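Local atomic coordinates of probable chemoreceptor (Methyl-accepting chemotaxis) transmembrane protein (Rhizobium meliloti, PDB entry 6D8V), a protein that binds quaternary ammonium compounds such as 1,1-dimethyl-prolinium in its sensory domain and probably relays the signal that steers bacterial chemotaxis. Residues E235-D240 with F245-Y250. Residues are numbered along the deposited sequence; the frame is centred on the assembly and turned at random.
Sequences ENLTYD and FDRVVY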
loop_
_atom_site.group_PDB
_atom_site.type_symbol
_atom_site.label_atom_id
_atom_site.label_comp_id
_atom_site.label_asym_id
_atom_site.label_seq_id
_atom_site.Cartn_x
_atom_site.Cartn_y
_atom_site.Cartn_z
ATOM N N GLU A 235 5.134 -3.288 27.691
ATOM C CA GLU A 235 5.212 -4.396 28.629
ATOM C C GLU A 235 3.862 -4.660 29.279
ATOM O O GLU A 235 3.160 -3.732 29.688
ATOM C CB GLU A 235 6.260 -4.126 29.708
ATOM C CG GLU A 235 7.692 -4.112 29.211
ATOM C CD GLU A 235 8.701 -3.942 30.335
ATOM O OE1 GLU A 235 8.351 -3.340 31.373
ATOM O OE2 GLU A 235 9.843 -4.421 30.176
ATOM N N ASN A 236 3.512 -5.920 29.324
ATOM C CA ASN A 236 2.320 -6.324 29.981
ATOM C C ASN A 236 1.043 -5.670 29.602
ATOM O O ASN A 236 0.604 -4.776 30.286
ATOM C CB ASN A 236 2.454 -6.349 31.472
ATOM C CG ASN A 236 1.813 -7.557 32.043
ATOM O OD1 ASN A 236 0.960 -8.155 31.431
ATOM N ND2 ASN A 236 2.246 -7.951 33.186
ATOM N N LEU A 237 0.494 -6.043 28.458
ATOM C CA LEU A 237 -0.824 -5.570 28.116
ATOM C C LEU A 237 -1.681 -6.757 27.903
ATOM O O LEU A 237 -1.167 -7.830 27.636
ATOM C CB LEU A 237 -0.833 -4.682 26.902
ATOM C CG LEU A 237 0.199 -4.818 25.832
ATOM C CD1 LEU A 237 -0.480 -5.501 24.706
ATOM C CD2 LEU A 237 0.502 -3.429 25.399
ATOM N N THR A 238 -2.989 -6.569 28.106
ATOM C CA THR A 238 -3.946 -7.671 28.208
ATOM C C THR A 238 -5.124 -7.609 27.296
ATOM O O THR A 238 -5.823 -6.639 27.280
ATOM C CB THR A 238 -4.525 -7.669 29.592
ATOM O OG1 THR A 238 -4.476 -6.330 30.067
ATOM C CG2 THR A 238 -3.680 -8.511 30.466
ATOM N N TYR A 239 -5.366 -8.673 26.559
ATOM C CA TYR A 239 -6.588 -8.786 25.828
ATOM C C TYR A 239 -7.202 -9.696 26.854
ATOM O O TYR A 239 -6.785 -10.825 26.989
ATOM C CB TYR A 239 -6.358 -9.430 24.440
ATOM C CG TYR A 239 -6.018 -8.424 23.318
ATOM C CD1 TYR A 239 -5.890 -7.087 23.603
ATOM C CD2 TYR A 239 -5.807 -8.817 21.983
ATOM C CE1 TYR A 239 -5.567 -6.167 22.624
ATOM C CE2 TYR A 239 -5.486 -7.880 21.004
ATOM C CZ TYR A 239 -5.375 -6.544 21.341
ATOM O OH TYR A 239 -5.095 -5.513 20.481
ATOM N N ASP A 240 -8.200 -9.196 27.575
ATOM C CA ASP A 240 -8.289 -9.318 29.014
ATOM C C ASP A 240 -8.427 -10.624 29.758
ATOM O O ASP A 240 -9.223 -11.484 29.464
ATOM C CB ASP A 240 -9.146 -8.251 29.686
ATOM C CG ASP A 240 -8.673 -7.951 31.124
ATOM O OD1 ASP A 240 -8.162 -8.860 31.788
ATOM O OD2 ASP A 240 -8.776 -6.807 31.585
ATOM N N PHE A 245 0.594 -10.456 27.464
ATOM C CA PHE A 245 1.722 -10.554 26.589
ATOM C C PHE A 245 2.385 -9.243 26.440
ATOM O O PHE A 245 1.956 -8.248 26.981
ATOM C CB PHE A 245 1.319 -11.087 25.233
ATOM C CG PHE A 245 0.239 -10.313 24.568
ATOM C CD1 PHE A 245 -0.628 -10.941 23.749
ATOM C CD2 PHE A 245 0.113 -8.977 24.747
ATOM C CE1 PHE A 245 -1.620 -10.238 23.140
ATOM C CE2 PHE A 245 -0.849 -8.267 24.138
ATOM C CZ PHE A 245 -1.722 -8.890 23.342
ATOM N N ASP A 246 3.466 -9.278 25.700
ATOM C CA ASP A 246 4.229 -8.073 25.417
ATOM C C ASP A 246 4.045 -7.680 23.956
ATOM O O ASP A 246 3.916 -8.536 23.076
ATOM C CB ASP A 246 5.720 -8.289 25.702
ATOM C CG ASP A 246 6.003 -8.619 27.153
ATOM O OD1 ASP A 246 5.651 -7.804 28.032
ATOM O OD2 ASP A 246 6.581 -9.696 27.413
ATOM N N ARG A 247 4.049 -6.375 23.696
ATOM C CA ARG A 247 3.940 -5.842 22.341
ATOM C C ARG A 247 5.257 -5.169 21.996
ATOM O O ARG A 247 5.623 -4.166 22.611
ATOM C CB ARG A 247 2.779 -4.857 22.221
ATOM C CG ARG A 247 2.575 -4.302 20.821
ATOM C CD ARG A 247 1.345 -4.887 20.143
ATOM N NE ARG A 247 0.103 -4.272 20.619
ATOM C CZ ARG A 247 -1.096 -4.829 20.513
ATOM N NH1 ARG A 247 -1.227 -6.024 19.952
ATOM N NH2 ARG A 247 -2.161 -4.196 20.975
ATOM N N VAL A 248 5.975 -5.723 21.023
ATOM C CA VAL A 248 7.191 -5.109 20.509
ATOM C C VAL A 248 6.856 -4.405 19.202
ATOM O O VAL A 248 6.236 -4.997 18.309
ATOM C CB VAL A 248 8.307 -6.148 20.303
ATOM C CG1 VAL A 248 9.478 -5.510 19.593
ATOM C CG2 VAL A 248 8.751 -6.715 21.630
ATOM N N VAL A 249 7.267 -3.147 19.088
ATOM C CA VAL A 249 7.050 -2.354 17.885
ATOM C C VAL A 249 8.387 -2.173 17.183
ATOM O O VAL A 249 9.408 -1.899 17.825
ATOM C CB VAL A 249 6.393 -1.000 18.219
ATOM C CG1 VAL A 249 5.299 -1.196 19.245
ATOM C CG2 VAL A 249 7.420 -0.034 18.740
ATOM N N TYR A 250 8.386 -2.340 15.862
ATOM C CA TYR A 250 9.622 -2.372 15.077
ATOM C C TYR A 250 9.419 -1.538 13.817
ATOM O O TYR A 250 8.879 -2.021 12.813
ATOM C CB TYR A 250 10.008 -3.813 14.738
ATOM C CG TYR A 250 11.395 -4.013 14.179
ATOM C CD1 TYR A 250 12.486 -4.216 15.025
ATOM C CD2 TYR A 250 11.615 -4.044 12.804
ATOM C CE1 TYR A 250 13.756 -4.420 14.518
ATOM C CE2 TYR A 250 12.882 -4.248 12.287
ATOM C CZ TYR A 250 13.951 -4.434 13.141
ATOM O OH TYR A 250 15.218 -4.635 12.616
#
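Phe245 faces Leu237 in an antiparallel hydrogen-bonded pair: Leu237 N donates to Phe245 O at 3.0 Å, and Phe245 N returns a bond to Leu237 O at 3.2 Å. The Phe245 side chain lies on the same face of the sheet as that of Leu237, with Leu237 CG at the ring edge, in its plane. Because CG of Phe245 sits between the backbone N and the carbonyl carbon (chi1 55°), the ring swings over toward the partner strand and sends CZ above the centre of the Tyr239 ring, 4.2 Å from its plane. The result is a T-shaped stack, centroids 5.6 Å apart and planes at 65°; a flat aromatic suits both places, one lending an edge and the other a face.

Asp246 uses its short carboxylate as a backbone acceptor. OD1 takes the Asn236 N-H at 3.1 Å, nearly along the C-O axis, where the chain turns a corner and interrupts regular pairing. The same oxygen forms a salt bridge with Arg269, whose positive charge probably eases the crowding of Asp246 with the carboxylates of Glu235 and Glu4. This corner breaks strand 232-239, the outer arm of a beta hairpin with strand 243-254 in a four-stranded antiparallel sheet that lies well away from the 1,1-dimethyl-prolinium pocket. Beyond the corner the strand axes make an angle of 112°, so strand 237-239 veers away.

Arg247 is long enough to bridge that divergence. CG leaves anti to the backbone N, then bends at chi2 and chi3 bring the guanidinium round to Tyr239 OH. In the guanidinium plane, NH2 gives a straight but long bond to Tyr239 OH at 3.3 Å, while NH1 is held by a salt bridge to Asp266 on the neighbouring strand 259-268.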